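Local coordinates for protein response regulator aspartate phosphatase H (Bacillus subtilis, PDB 3Q15) that dephosphorylates the sporulation response regulator Spo0F and also acts on the competence regulator ComA, keeping competence and sporulation apart in time, at residues 277-291 / 300-312. Residues are numbered along the deposited sequence; the frame is centred on the assembly and turned at random.
Sequences TQKAFQFIEEGLDHI and KELFLFLQAVYKE
Phe303 lays one face of its ring against the backbone of helix 277-290, with Ile284 O, Gly287 C and Leu288 N over that face. Phe303 CZ stands 3.8 Å from Gly287 CA; with no beta carbon on the glycine, the ring can come this close. Ile284 CG2 touches the ring at Phe303 CD1 (3.7 Å), while Leu288 CD2 packs at its root, 3.5 Å from Phe303 CB. Leu288 is a knob in the hole formed by Lys300, Phe303, Leu304 and Gln307. The extended Gln307 chain runs past Ile284, Gln307 CG lying 3.6 Å from Ile284 CG2. Ile291, just past the helix, points CD1 at the start of the other segment, 3.5 Å from Lys300 N. Without the ring, as with an alanine at Phe303, Gly287 CA would probably face a gap and Ile284 CG2 would lose its aromatic partner.

Packing is looser toward Tyr310, where Thr277 CG2 comes to 3.9 Å from Tyr310 CB. With CG anti to the carbonyl carbon (chi1 -79°), the Phe281 ring reaches across but meets mainly backbone: Phe281 CZ lies 4.0 Å from Lys311 CA, which sits at the ring edge. On the solvent side, exposed Glu285 merely brushes the Gln307 amide with CG.

The axes run nearly antiparallel, at 154° and 9.9 Å apart, joining the second helix of the predicted fifth TPR to the next helix in the superhelical stack. Helix 260-273 packs on both segments (Ile284 on Ser268, Leu302 on Phe265), helix 332-348 on 300-312 (Tyr310 on Val345). Since no hydrogen bond or salt bridge crosses between the segments, they are probably held mainly by apolar packing around Phe303.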
loop_
_atom_site.group_PDB
_atom_site.type_symbol
_atom_site.label_atom_id
_atom_site.label_comp_id
_atom_site.label_asym_id
_atom_site.label_seq_id
_atom_site.Cartn_x
_atom_site.Cartn_y
_atom_site.Cartn_z
ATOM N N THR A 277 30.878 29.945 -0.022
ATOM C CA THR A 277 30.585 30.004 1.408
ATOM C C THR A 277 30.441 31.419 1.965
ATOM O O THR A 277 29.607 31.664 2.837
ATOM C CB THR A 277 31.650 29.247 2.228
ATOM O OG1 THR A 277 32.955 29.614 1.766
ATOM C CG2 THR A 277 31.471 27.747 2.071
ATOM N N GLN A 278 31.251 32.350 1.471
ATOM C CA GLN A 278 31.191 33.721 1.968
ATOM C C GLN A 278 29.829 34.345 1.680
ATOM O O GLN A 278 29.238 35.007 2.537
ATOM C CB GLN A 278 32.311 34.572 1.369
ATOM C CG GLN A 278 32.406 35.970 1.969
ATOM C CD GLN A 278 32.763 35.956 3.450
ATOM O OE1 GLN A 278 32.657 36.975 4.135
ATOM N NE2 GLN A 278 33.197 34.802 3.948
ATOM N N LYS A 279 29.333 34.131 0.468
ATOM C CA LYS A 279 28.009 34.606 0.101
ATOM C C LYS A 279 26.957 33.894 0.940
ATOM O O LYS A 279 25.974 34.498 1.364
ATOM C CB LYS A 279 27.751 34.372 -1.388
ATOM C CG LYS A 279 26.398 34.869 -1.872
ATOM C CD LYS A 279 26.227 34.633 -3.369
ATOM C CE LYS A 279 24.855 35.082 -3.856
ATOM N NZ LYS A 279 24.652 34.779 -5.302
ATOM N N ALA A 280 27.173 32.605 1.181
ATOM C CA ALA A 280 26.240 31.811 1.975
ATOM C C ALA A 280 26.129 32.329 3.403
ATOM O O ALA A 280 25.028 32.468 3.933
ATOM C CB ALA A 280 26.649 30.348 1.975
ATOM N N PHE A 281 27.270 32.614 4.024
ATOM C CA PHE A 281 27.287 33.039 5.419
ATOM C C PHE A 281 26.392 34.249 5.643
ATOM O O PHE A 281 25.822 34.423 6.720
ATOM C CB PHE A 281 28.715 33.331 5.890
ATOM C CG PHE A 281 29.500 32.098 6.237
ATOM C CD1 PHE A 281 29.080 30.850 5.811
ATOM C CD2 PHE A 281 30.647 32.187 7.004
ATOM C CE1 PHE A 281 29.796 29.716 6.131
ATOM C CE2 PHE A 281 31.366 31.053 7.329
ATOM C CZ PHE A 281 30.939 29.817 6.893
ATOM N N GLN A 282 26.268 35.079 4.617
ATOM C CA GLN A 282 25.402 36.246 4.686
ATOM C C GLN A 282 23.948 35.841 4.903
ATOM O O GLN A 282 23.263 36.392 5.764
ATOM C CB GLN A 282 25.523 37.073 3.408
ATOM C CG GLN A 282 24.388 38.061 3.208
ATOM C CD GLN A 282 24.407 38.694 1.832
ATOM O OE1 GLN A 282 23.381 38.755 1.151
ATOM N NE2 GLN A 282 25.575 39.172 1.416
ATOM N N PHE A 283 23.479 34.879 4.116
ATOM C CA PHE A 283 22.088 34.455 4.202
ATOM C C PHE A 283 21.854 33.576 5.426
ATOM O O PHE A 283 20.738 33.499 5.936
ATOM C CB PHE A 283 21.647 33.746 2.913
ATOM C CG PHE A 283 21.704 34.623 1.687
ATOM C CD1 PHE A 283 20.838 35.696 1.546
ATOM C CD2 PHE A 283 22.623 34.374 0.679
ATOM C CE1 PHE A 283 20.887 36.507 0.424
ATOM C CE2 PHE A 283 22.677 35.181 -0.448
ATOM C CZ PHE A 283 21.807 36.249 -0.575
ATOM N N ILE A 284 22.910 32.922 5.898
ATOM C CA ILE A 284 22.832 32.143 7.126
ATOM C C ILE A 284 22.569 33.047 8.326
ATOM O O ILE A 284 21.667 32.789 9.122
ATOM C CB ILE A 284 24.126 31.357 7.384
ATOM C CG1 ILE A 284 24.332 30.302 6.299
ATOM C CG2 ILE A 284 24.077 30.707 8.758
ATOM C CD1 ILE A 284 25.659 29.589 6.400
ATOM N N GLU A 285 23.362 34.106 8.455
ATOM C CA GLU A 285 23.169 35.059 9.540
ATOM C C GLU A 285 21.811 35.740 9.414
ATOM O O GLU A 285 21.178 36.068 10.416
ATOM C CB GLU A 285 24.286 36.106 9.560
ATOM C CG GLU A 285 25.649 35.562 9.961
ATOM C CD GLU A 285 26.690 36.657 10.123
ATOM O OE1 GLU A 285 27.725 36.404 10.777
ATOM O OE2 GLU A 285 26.475 37.770 9.596
ATOM N N GLU A 286 21.368 35.949 8.179
ATOM C CA GLU A 286 20.080 36.584 7.934
ATOM C C GLU A 286 18.940 35.692 8.409
ATOM O O GLU A 286 17.980 36.170 9.009
ATOM C CB GLU A 286 19.912 36.916 6.448
ATOM C CG GLU A 286 18.587 37.585 6.109
ATOM C CD GLU A 286 18.465 37.948 4.634
ATOM O OE1 GLU A 286 17.323 38.006 4.135
ATOM O OE2 GLU A 286 19.502 38.182 3.977
ATOM N N GLY A 287 19.054 34.395 8.139
ATOM C CA GLY A 287 18.035 33.440 8.540
ATOM C C GLY A 287 17.952 33.264 10.046
ATOM O O GLY A 287 16.869 33.071 10.598
ATOM N N LEU A 288 19.100 33.326 10.715
ATOM C CA LEU A 288 19.145 33.201 12.168
ATOM C C LEU A 288 18.465 34.378 12.867
ATOM O O LEU A 288 18.004 34.254 14.000
ATOM C CB LEU A 288 20.592 33.061 12.658
ATOM C CG LEU A 288 21.289 31.730 12.371
ATOM C CD1 LEU A 288 22.765 31.794 12.741
ATOM C CD2 LEU A 288 20.598 30.601 13.118
ATOM N N ASP A 289 18.400 35.517 12.187
ATOM C CA ASP A 289 17.800 36.719 12.762
ATOM C C ASP A 289 16.283 36.742 12.607
ATOM O O ASP A 289 15.591 37.467 13.320
ATOM C CB ASP A 289 18.411 37.974 12.134
ATOM C CG ASP A 289 19.833 38.229 12.604
ATOM O OD1 ASP A 289 20.406 39.279 12.240
ATOM O OD2 ASP A 289 20.374 37.383 13.347
ATOM N N HIS A 290 15.771 35.949 11.671
ATOM C CA HIS A 290 14.334 35.883 11.420
ATOM C C HIS A 290 13.640 34.847 12.305
ATOM O O HIS A 290 12.426 34.900 12.509
ATOM C CB HIS A 290 14.064 35.571 9.945
ATOM C CG HIS A 290 14.228 36.752 9.038
ATOM N ND1 HIS A 290 15.402 37.021 8.366
ATOM C CD2 HIS A 290 13.366 37.738 8.697
ATOM C CE1 HIS A 290 15.254 38.119 7.648
ATOM N NE2 HIS A 290 14.028 38.575 7.830
ATOM N N ILE A 291 14.414 33.902 12.825
ATOM C CA ILE A 291 13.853 32.828 13.642
ATOM C C ILE A 291 13.317 33.348 14.974
ATOM O O ILE A 291 13.970 34.141 15.656
ATOM C CB ILE A 291 14.879 31.700 13.875
ATOM C CG1 ILE A 291 15.217 31.023 12.545
ATOM C CG2 ILE A 291 14.346 30.673 14.873
ATOM C CD1 ILE A 291 16.254 29.925 12.653
ATOM N N LYS A 300 17.149 26.533 13.099
ATOM C CA LYS A 300 18.193 27.132 13.913
ATOM C C LYS A 300 19.399 26.203 13.996
ATOM O O LYS A 300 20.544 26.642 13.876
ATOM C CB LYS A 300 17.670 27.448 15.316
ATOM C CG LYS A 300 18.579 28.376 16.116
ATOM C CD LYS A 300 17.917 28.860 17.397
ATOM C CE LYS A 300 17.870 27.759 18.438
ATOM N NZ LYS A 300 19.236 27.346 18.856
ATOM N N GLU A 301 19.137 24.916 14.202
ATOM C CA GLU A 301 20.204 23.928 14.338
ATOM C C GLU A 301 20.837 23.586 12.992
ATOM O O GLU A 301 22.031 23.296 12.911
ATOM C CB GLU A 301 19.686 22.660 15.020
ATOM C CG GLU A 301 19.612 22.747 16.541
ATOM C CD GLU A 301 18.443 23.581 17.036
ATOM O OE1 GLU A 301 18.431 23.930 18.236
ATOM O OE2 GLU A 301 17.533 23.878 16.233
ATOM N N LEU A 302 20.029 23.615 11.939
ATOM C CA LEU A 302 20.535 23.413 10.585
ATOM C C LEU A 302 21.424 24.584 10.158
ATOM O O LEU A 302 22.457 24.390 9.517
ATOM C CB LEU A 302 19.385 23.228 9.589
ATOM C CG LEU A 302 18.626 21.898 9.547
ATOM C CD1 LEU A 302 19.590 20.721 9.549
ATOM C CD2 LEU A 302 17.656 21.793 10.703
ATOM N N PHE A 303 21.020 25.799 10.513
ATOM C CA PHE A 303 21.834 26.968 10.210
ATOM C C PHE A 303 23.166 26.871 10.928
ATOM O O PHE A 303 24.217 27.096 10.333
ATOM C CB PHE A 303 21.126 28.262 10.607
ATOM C CG PHE A 303 20.217 28.806 9.543
ATOM C CD1 PHE A 303 20.725 29.215 8.318
ATOM C CD2 PHE A 303 18.857 28.928 9.770
ATOM C CE1 PHE A 303 19.889 29.725 7.334
ATOM C CE2 PHE A 303 18.014 29.438 8.792
ATOM C CZ PHE A 303 18.531 29.837 7.571
ATOM N N LEU A 304 23.118 26.531 12.212
ATOM C CA LEU A 304 24.333 26.432 13.010
ATOM C C LEU A 304 25.267 25.351 12.469
ATOM O O LEU A 304 26.490 25.489 12.535
ATOM C CB LEU A 304 23.995 26.175 14.478
ATOM C CG LEU A 304 23.320 27.347 15.194
ATOM C CD1 LEU A 304 22.880 26.949 16.596
ATOM C CD2 LEU A 304 24.253 28.554 15.236
ATOM N N PHE A 305 24.693 24.279 11.931
ATOM C CA PHE A 305 25.507 23.214 11.362
ATOM C C PHE A 305 26.232 23.670 10.097
ATOM O O PHE A 305 27.386 23.303 9.864
ATOM C CB PHE A 305 24.678 21.966 11.063
ATOM C CG PHE A 305 25.492 20.836 10.505
ATOM C CD1 PHE A 305 26.164 19.968 11.351
ATOM C CD2 PHE A 305 25.612 20.660 9.136
ATOM C CE1 PHE A 305 26.930 18.933 10.846
ATOM C CE2 PHE A 305 26.376 19.625 8.624
ATOM C CZ PHE A 305 27.036 18.762 9.482
ATOM N N LEU A 306 25.544 24.460 9.280
ATOM C CA LEU A 306 26.143 25.012 8.073
ATOM C C LEU A 306 27.360 25.852 8.415
ATOM O O LEU A 306 28.416 25.710 7.798
ATOM C CB LEU A 306 25.133 25.865 7.304
ATOM C CG LEU A 306 24.081 25.118 6.498
ATOM C CD1 LEU A 306 23.297 26.097 5.639
ATOM C CD2 LEU A 306 24.746 24.062 5.638
ATOM N N GLN A 307 27.203 26.737 9.394
ATOM C CA GLN A 307 28.303 27.587 9.824
ATOM C C GLN A 307 29.488 26.741 10.254
ATOM O O GLN A 307 30.628 27.026 9.896
ATOM C CB GLN A 307 27.878 28.474 10.993
ATOM C CG GLN A 307 26.981 29.632 10.620
ATOM C CD GLN A 307 26.763 30.578 11.784
ATOM O OE1 GLN A 307 26.944 30.203 12.941
ATOM N NE2 GLN A 307 26.383 31.813 11.482
ATOM N N ALA A 308 29.204 25.696 11.024
ATOM C CA ALA A 308 30.250 24.908 11.665
ATOM C C ALA A 308 31.047 24.058 10.683
ATOM O O ALA A 308 32.267 23.936 10.805
ATOM C CB ALA A 308 29.659 24.035 12.765
ATOM N N VAL A 309 30.357 23.479 9.706
ATOM C CA VAL A 309 30.982 22.507 8.817
ATOM C C VAL A 309 31.627 23.138 7.583
ATOM O O VAL A 309 32.592 22.593 7.045
ATOM C CB VAL A 309 29.987 21.406 8.385
ATOM C CG1 VAL A 309 29.027 21.937 7.334
ATOM C CG2 VAL A 309 30.733 20.192 7.859
ATOM N N TYR A 310 31.100 24.279 7.141
ATOM C CA TYR A 310 31.637 24.966 5.965
ATOM C C TYR A 310 32.581 26.110 6.332
ATOM O O TYR A 310 33.084 26.813 5.455
ATOM C CB TYR A 310 30.510 25.470 5.051
ATOM C CG TYR A 310 29.764 24.353 4.361
ATOM C CD1 TYR A 310 28.513 23.949 4.806
ATOM C CD2 TYR A 310 30.320 23.690 3.275
ATOM C CE1 TYR A 310 27.833 22.912 4.186
ATOM C CE2 TYR A 310 29.650 22.657 2.649
ATOM C CZ TYR A 310 28.406 22.272 3.108
ATOM O OH TYR A 310 27.734 21.243 2.487
ATOM N N LYS A 311 32.809 26.294 7.628
ATOM C CA LYS A 311 33.757 27.286 8.122
ATOM C C LYS A 311 35.165 26.943 7.639
ATOM O O LYS A 311 35.491 25.768 7.469
ATOM C CB LYS A 311 33.710 27.315 9.653
ATOM C CG LYS A 311 34.703 28.245 10.321
ATOM C CD LYS A 311 34.523 28.226 11.836
ATOM C CE LYS A 311 35.573 29.077 12.545
ATOM N NZ LYS A 311 36.950 28.519 12.411
ATOM N N GLU A 312 35.992 27.960 7.411
ATOM C CA GLU A 312 37.363 27.736 6.953
ATOM C C GLU A 312 38.004 26.584 7.722
ATOM O O GLU A 312 38.516 25.637 7.127
ATOM C CB GLU A 312 38.207 29.003 7.100
ATOM C CG GLU A 312 39.617 28.866 6.540
ATOM C CD GLU A 312 40.483 30.082 6.814
ATOM O OE1 GLU A 312 41.614 30.140 6.288
ATOM O OE2 GLU A 312 40.034 30.978 7.559
#